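Local structure of GH5 (4YHE) at residues E86-A91 with V98-H103; K148-D153 with L157-L162. The protein is a bacterial family 5 glycoside hydrolase, a cellulase that probably cleaves the beta-1,4-glucosidic bonds of cellulose chains. All coordinates share one frame; numbering follows the deposited sequence.

Contact 1. Residues E86-A91 with V98-H103; sequences ELVHMA and VIINIH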
loop_
_atom_site.group_PDB
_atom_site.type_symbol
_atom_site.label_atom_id
_atom_site.label_comp_id
_atom_site.label_asym_id
_atom_site.label_seq_id
_atom_site.Cartn_x
_atom_site.Cartn_y
_atom_site.Cartn_z
ATOM N N GLU A 86 -4.850 9.208 -17.168
ATOM C CA GLU A 86 -5.215 8.133 -18.109
ATOM C C GLU A 86 -5.281 6.766 -17.447
ATOM O O GLU A 86 -6.234 5.999 -17.655
ATOM C CB GLU A 86 -4.236 8.082 -19.299
ATOM C CG GLU A 86 -4.509 9.134 -20.368
ATOM C CD GLU A 86 -5.080 8.562 -21.682
ATOM O OE1 GLU A 86 -4.587 7.514 -22.197
ATOM O OE2 GLU A 86 -6.018 9.192 -22.223
ATOM N N LEU A 87 -4.275 6.456 -16.638
ATOM C CA LEU A 87 -4.248 5.156 -15.931
ATOM C C LEU A 87 -5.444 4.977 -14.989
ATOM O O LEU A 87 -6.092 3.914 -14.972
ATOM C CB LEU A 87 -2.954 5.043 -15.133
ATOM C CG LEU A 87 -1.686 4.927 -15.982
ATOM C CD1 LEU A 87 -0.484 5.190 -15.106
ATOM C CD2 LEU A 87 -1.629 3.558 -16.631
ATOM N N VAL A 88 -5.718 6.032 -14.221
ATOM C CA VAL A 88 -6.844 6.075 -13.304
ATOM C C VAL A 88 -8.131 5.738 -14.057
ATOM O O VAL A 88 -8.953 4.936 -13.614
ATOM C CB VAL A 88 -6.916 7.483 -12.656
ATOM C CG1 VAL A 88 -8.267 7.796 -12.064
ATOM C CG2 VAL A 88 -5.854 7.619 -11.586
ATOM N N HIS A 89 -8.290 6.342 -15.230
ATOM C CA HIS A 89 -9.530 6.132 -15.997
ATOM C C HIS A 89 -9.601 4.817 -16.744
ATOM O O HIS A 89 -10.703 4.274 -16.920
ATOM C CB HIS A 89 -9.824 7.385 -16.844
ATOM C CG HIS A 89 -10.301 8.536 -16.020
ATOM N ND1 HIS A 89 -9.469 9.554 -15.594
ATOM C CD2 HIS A 89 -11.516 8.787 -15.467
ATOM C CE1 HIS A 89 -10.165 10.399 -14.856
ATOM N NE2 HIS A 89 -11.406 9.952 -14.760
ATOM N N MET A 90 -8.451 4.224 -17.112
ATOM C CA MET A 90 -8.446 2.824 -17.576
ATOM C C MET A 90 -8.926 1.875 -16.476
ATOM O O MET A 90 -9.746 0.973 -16.711
ATOM C CB MET A 90 -7.052 2.373 -18.027
ATOM C CG MET A 90 -6.456 3.111 -19.215
ATOM S SD MET A 90 -4.760 2.562 -19.496
ATOM C CE MET A 90 -4.279 3.480 -20.959
ATOM N N ALA A 91 -8.385 2.071 -15.270
ATOM C CA ALA A 91 -8.792 1.295 -14.105
ATOM C C ALA A 91 -10.310 1.408 -13.847
ATOM O O ALA A 91 -10.976 0.397 -13.589
ATOM C CB ALA A 91 -8.022 1.766 -12.880
ATOM N N VAL A 98 -9.709 2.703 -7.160
ATOM C CA VAL A 98 -8.350 3.146 -7.526
ATOM C C VAL A 98 -7.765 3.981 -6.420
ATOM O O VAL A 98 -8.427 4.878 -5.937
ATOM C CB VAL A 98 -8.382 4.006 -8.815
ATOM C CG1 VAL A 98 -6.983 4.542 -9.189
ATOM C CG2 VAL A 98 -9.002 3.216 -9.956
ATOM N N ILE A 99 -6.528 3.688 -6.017
ATOM C CA ILE A 99 -5.788 4.523 -5.081
ATOM C C ILE A 99 -4.566 5.107 -5.800
ATOM O O ILE A 99 -3.856 4.371 -6.483
ATOM C CB ILE A 99 -5.260 3.660 -3.900
ATOM C CG1 ILE A 99 -6.399 2.921 -3.223
ATOM C CG2 ILE A 99 -4.518 4.481 -2.869
ATOM C CD1 ILE A 99 -5.910 1.807 -2.300
ATOM N N ILE A 100 -4.340 6.409 -5.662
ATOM C CA ILE A 100 -3.087 7.052 -6.097
ATOM C C ILE A 100 -2.481 7.742 -4.905
ATOM O O ILE A 100 -3.174 7.994 -3.932
ATOM C CB ILE A 100 -3.299 8.058 -7.237
ATOM C CG1 ILE A 100 -4.322 9.168 -6.862
ATOM C CG2 ILE A 100 -3.770 7.303 -8.471
ATOM C CD1 ILE A 100 -4.368 10.304 -7.862
ATOM N N ASN A 101 -1.197 8.070 -4.984
ATOM C CA ASN A 101 -0.474 8.583 -3.829
ATOM C C ASN A 101 0.708 9.457 -4.206
ATOM O O ASN A 101 0.912 9.791 -5.390
ATOM C CB ASN A 101 -0.040 7.394 -2.915
ATOM C CG ASN A 101 1.144 6.609 -3.453
ATOM O OD1 ASN A 101 1.635 6.865 -4.549
ATOM N ND2 ASN A 101 1.605 5.621 -2.667
ATOM N N ILE A 102 1.462 9.842 -3.189
ATOM C CA ILE A 102 2.825 10.328 -3.335
ATOM C C ILE A 102 3.729 9.203 -2.799
ATOM O O ILE A 102 3.638 8.803 -1.624
ATOM C CB ILE A 102 3.023 11.631 -2.551
ATOM C CG1 ILE A 102 2.144 12.738 -3.140
ATOM C CG2 ILE A 102 4.473 12.050 -2.542
ATOM C CD1 ILE A 102 2.385 14.096 -2.506
ATOM N N HIS A 103 4.586 8.663 -3.659
ATOM C CA HIS A 103 5.314 7.457 -3.317
ATOM C C HIS A 103 6.810 7.736 -3.034
ATOM O O HIS A 103 7.121 8.174 -1.938
ATOM C CB HIS A 103 5.099 6.404 -4.387
ATOM C CG HIS A 103 5.307 5.006 -3.912
ATOM N ND1 HIS A 103 4.322 4.285 -3.260
ATOM C CD2 HIS A 103 6.371 4.170 -4.022
ATOM C CE1 HIS A 103 4.782 3.088 -2.962
ATOM N NE2 HIS A 103 6.005 2.976 -3.448
#
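Val88 and Ala91 of helix 78-93 meet Val98 and Ile100 of strand 97-101 within a beta-alpha-beta unit of the TIM barrel, where the helix runs back along the outside of the strand that follows it. The short segment axes are nearly antiparallel, at 163°, and approach to 9.3 Å. Val98 and Ile100 both direct their CB toward the helix, whereas Ile99 between them points away and packs on Val158 and Glu160 of the next strand; the alternation of a beta strand thus puts Val98 and Ile100 on the helix side of the barrel wall and Ile99 on the other.

The two methyls of Val98 meet different helix residues. Its CG2, anti to the carbonyl carbon, presses on the CB of Ala91 at 3.4 Å, closer than usual for two carbons, and a small alanine suits a place where a strand methyl lies directly against the helix. Its other branch, CG1, lies 4.1 Å from CG2 of Val88, and the two valine side chains cross obliquely. The same Val88 methyl reaches CG2 of Ile100 at 3.8 Å, the two side chains crossing at about a right angle. Ile100 carries CG1 between its backbone N and carbonyl carbon (chi1 57°), which sets CG2 anti to the carbonyl carbon, and this is the branch that meets Val88; elsewhere the side chain packs on Ile146 and Phe159. Beta-branched residues suit the strand and fill such an interface with short, rigid methyls. Val88 uses its second methyl within the helix itself: CG1 lies 4.1 Å above the ring plane of His89, offset toward the rim.

Contact 2. Residues K148-D153 with L157-L162; sequences KRFAND and LVFETL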
loop_
_atom_site.group_PDB
_atom_site.type_symbol
_atom_site.label_atom_id
_atom_site.label_comp_id
_atom_site.label_asym_id
_atom_site.label_seq_id
_atom_site.Cartn_x
_atom_site.Cartn_y
_atom_site.Cartn_z
ATOM N N LYS A 148 -7.496 19.027 -8.032
ATOM C CA LYS A 148 -8.167 19.817 -9.081
ATOM C C LYS A 148 -8.320 19.047 -10.381
ATOM O O LYS A 148 -9.356 19.144 -11.019
ATOM C CB LYS A 148 -7.457 21.132 -9.316
ATOM C CG LYS A 148 -7.835 22.145 -8.251
ATOM C CD LYS A 148 -6.995 23.406 -8.358
ATOM C CE LYS A 148 -7.227 24.317 -7.160
ATOM N NZ LYS A 148 -6.083 25.256 -7.054
ATOM N N ARG A 149 -7.337 18.224 -10.744
ATOM C CA ARG A 149 -7.464 17.389 -11.943
ATOM C C ARG A 149 -8.626 16.407 -11.819
ATOM O O ARG A 149 -9.350 16.139 -12.796
ATOM C CB ARG A 149 -6.151 16.631 -12.187
ATOM C CG ARG A 149 -6.094 15.900 -13.496
ATOM C CD ARG A 149 -5.934 16.895 -14.646
ATOM N NE ARG A 149 -5.591 16.108 -15.777
ATOM C CZ ARG A 149 -4.533 16.218 -16.551
ATOM N NH1 ARG A 149 -3.632 17.191 -16.450
ATOM N NH2 ARG A 149 -4.439 15.320 -17.491
ATOM N N PHE A 150 -8.813 15.864 -10.615
ATOM C CA PHE A 150 -9.740 14.746 -10.394
ATOM C C PHE A 150 -11.048 15.160 -9.699
ATOM O O PHE A 150 -11.803 14.329 -9.202
ATOM C CB PHE A 150 -9.004 13.630 -9.608
ATOM C CG PHE A 150 -7.869 13.004 -10.378
ATOM C CD1 PHE A 150 -8.127 12.267 -11.510
ATOM C CD2 PHE A 150 -6.543 13.175 -9.980
ATOM C CE1 PHE A 150 -7.108 11.713 -12.243
ATOM C CE2 PHE A 150 -5.517 12.617 -10.703
ATOM C CZ PHE A 150 -5.787 11.897 -11.842
ATOM N N ALA A 151 -11.326 16.453 -9.717
ATOM C CA ALA A 151 -12.469 17.026 -9.011
ATOM C C ALA A 151 -13.817 16.478 -9.471
ATOM O O ALA A 151 -14.772 16.463 -8.690
ATOM C CB ALA A 151 -12.434 18.547 -9.137
ATOM N N ASN A 152 -13.893 15.968 -10.701
ATOM C CA ASN A 152 -15.127 15.370 -11.205
ATOM C C ASN A 152 -15.199 13.867 -11.040
ATOM O O ASN A 152 -16.179 13.243 -11.458
ATOM C CB ASN A 152 -15.306 15.722 -12.683
ATOM C CG ASN A 152 -15.354 17.224 -12.928
ATOM O OD1 ASN A 152 -15.827 18.013 -12.089
ATOM N ND2 ASN A 152 -14.865 17.629 -14.083
ATOM N N ASP A 153 -14.170 13.265 -10.436
ATOM C CA ASP A 153 -14.163 11.823 -10.218
ATOM C C ASP A 153 -14.562 11.489 -8.777
ATOM O O ASP A 153 -13.982 12.011 -7.816
ATOM C CB ASP A 153 -12.775 11.261 -10.565
ATOM C CG ASP A 153 -12.409 11.511 -12.007
ATOM O OD1 ASP A 153 -13.115 10.971 -12.870
ATOM O OD2 ASP A 153 -11.441 12.236 -12.281
ATOM N N LEU A 157 -12.398 6.707 -6.635
ATOM C CA LEU A 157 -11.001 7.193 -6.634
ATOM C C LEU A 157 -10.609 7.643 -5.213
ATOM O O LEU A 157 -11.204 8.566 -4.667
ATOM C CB LEU A 157 -10.817 8.345 -7.621
ATOM C CG LEU A 157 -9.426 9.006 -7.689
ATOM C CD1 LEU A 157 -8.375 7.965 -8.044
ATOM C CD2 LEU A 157 -9.388 10.151 -8.673
ATOM N N VAL A 158 -9.608 6.963 -4.642
ATOM C CA VAL A 158 -9.092 7.207 -3.292
ATOM C C VAL A 158 -7.730 7.885 -3.394
ATOM O O VAL A 158 -6.915 7.512 -4.240
ATOM C CB VAL A 158 -8.902 5.872 -2.535
ATOM C CG1 VAL A 158 -8.274 6.083 -1.154
ATOM C CG2 VAL A 158 -10.201 5.076 -2.410
ATOM N N PHE A 159 -7.503 8.900 -2.578
ATOM C CA PHE A 159 -6.189 9.508 -2.473
ATOM C C PHE A 159 -5.512 8.975 -1.207
ATOM O O PHE A 159 -6.109 9.016 -0.122
ATOM C CB PHE A 159 -6.258 11.029 -2.348
ATOM C CG PHE A 159 -6.753 11.751 -3.572
ATOM C CD1 PHE A 159 -6.885 11.126 -4.792
ATOM C CD2 PHE A 159 -7.060 13.098 -3.486
ATOM C CE1 PHE A 159 -7.342 11.825 -5.891
ATOM C CE2 PHE A 159 -7.511 13.817 -4.584
ATOM C CZ PHE A 159 -7.653 13.175 -5.791
ATOM N N GLU A 160 -4.271 8.508 -1.345
ATOM C CA GLU A 160 -3.450 8.102 -0.217
ATOM C C GLU A 160 -2.344 9.151 -0.070
ATOM O O GLU A 160 -1.603 9.397 -1.019
ATOM C CB GLU A 160 -2.905 6.719 -0.477
ATOM C CG GLU A 160 -1.925 6.184 0.551
ATOM C CD GLU A 160 -1.339 4.865 0.080
ATOM O OE1 GLU A 160 -2.061 3.822 0.077
ATOM O OE2 GLU A 160 -0.160 4.902 -0.333
ATOM N N THR A 161 -2.272 9.781 1.098
ATOM C CA THR A 161 -1.526 11.028 1.255
ATOM C C THR A 161 -0.037 10.917 0.982
ATOM O O THR A 161 0.557 11.833 0.387
ATOM C CB THR A 161 -1.696 11.632 2.663
ATOM O OG1 THR A 161 -1.396 10.667 3.674
ATOM C CG2 THR A 161 -3.104 12.105 2.857
ATOM N N LEU A 162 0.547 9.840 1.495
ATOM C CA LEU A 162 1.980 9.597 1.535
ATOM C C LEU A 162 2.173 8.088 1.527
ATOM O O LEU A 162 1.214 7.341 1.719
ATOM C CB LEU A 162 2.575 10.124 2.836
ATOM C CG LEU A 162 2.279 11.577 3.173
ATOM C CD1 LEU A 162 2.701 11.880 4.599
ATOM C CD2 LEU A 162 3.067 12.440 2.214
#
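Leu157 CD2 is the hub of this contact, a single methyl set against the start of the Phe150 side chain. It lies 3.6 Å from Phe150 CB and 3.7 Å from Phe150 CG, and its approach to the ring is oblique, with the two side chains crossing at about a right angle. The CG of Leu157 is anti to its backbone N (chi1 177°), which extends the branched end from the strand toward the chain that follows helix 129-149; leucine suits the place because its branch, one carbon out, can set a methyl on Phe150 CB. Asp153 adds its CB 4.0 Å from the same methyl, so the aliphatic part of an acidic residue helps to enclose the leucine. Two residues further along the strand, Phe159 is long enough to reach the turn with its ring end: CZ comes to 4.1 Å from Phe150 CB, which lies at the edge of the Phe159 ring, near its plane.

Around this apolar shell, a type I beta turn from Phe150 to Asp153 returns the chain toward the strand, closed by Asp153 N bonding to Phe150 O at 2.9 Å. The Phe150 ring is flanked by its neighbour: Arg149 CG stands 4.2 Å above one face, over the centre, while the guanidinium group goes on to salt bridges with Asp82 and Asp85 of helix 78-93. At the edge of that ring, in its plane, lies Asp153 OD2; the other carboxylate oxygen accepts a hydrogen bond from His89. Arg207 binds the carbonyl oxygens of both Asp153 and Leu157, so that one side chain joins turn and strand.

The division of labour follows from the chemistry: methyl and aromatic carbons fill the join between the two segments by non-directional packing, whereas the guanidinium group and one carboxylate oxygen have partners on helix 78-93, which probably help to hold the helix end and the turn against it.

In the fold
Contacts 1 and 2 are consecutive along the chain and share a region of the barrel, since strands 97-101 and 157-160 are neighbours in the sheet; their centres lie about 9 Å apart. Both are buried, but contact 1 is wholly aliphatic and joins a helix to a strand, while contact 2 joins a turn beyond a helix to the next strand, with aromatic carbons and a partly exposed acidic residue at its margin. Polar links tie them together, among them Val98 O to Val158 N at 2.7 Å, probably a hydrogen bond of the sheet, and the hydrogen bond from Asn101 ND2 to Glu160 OE2.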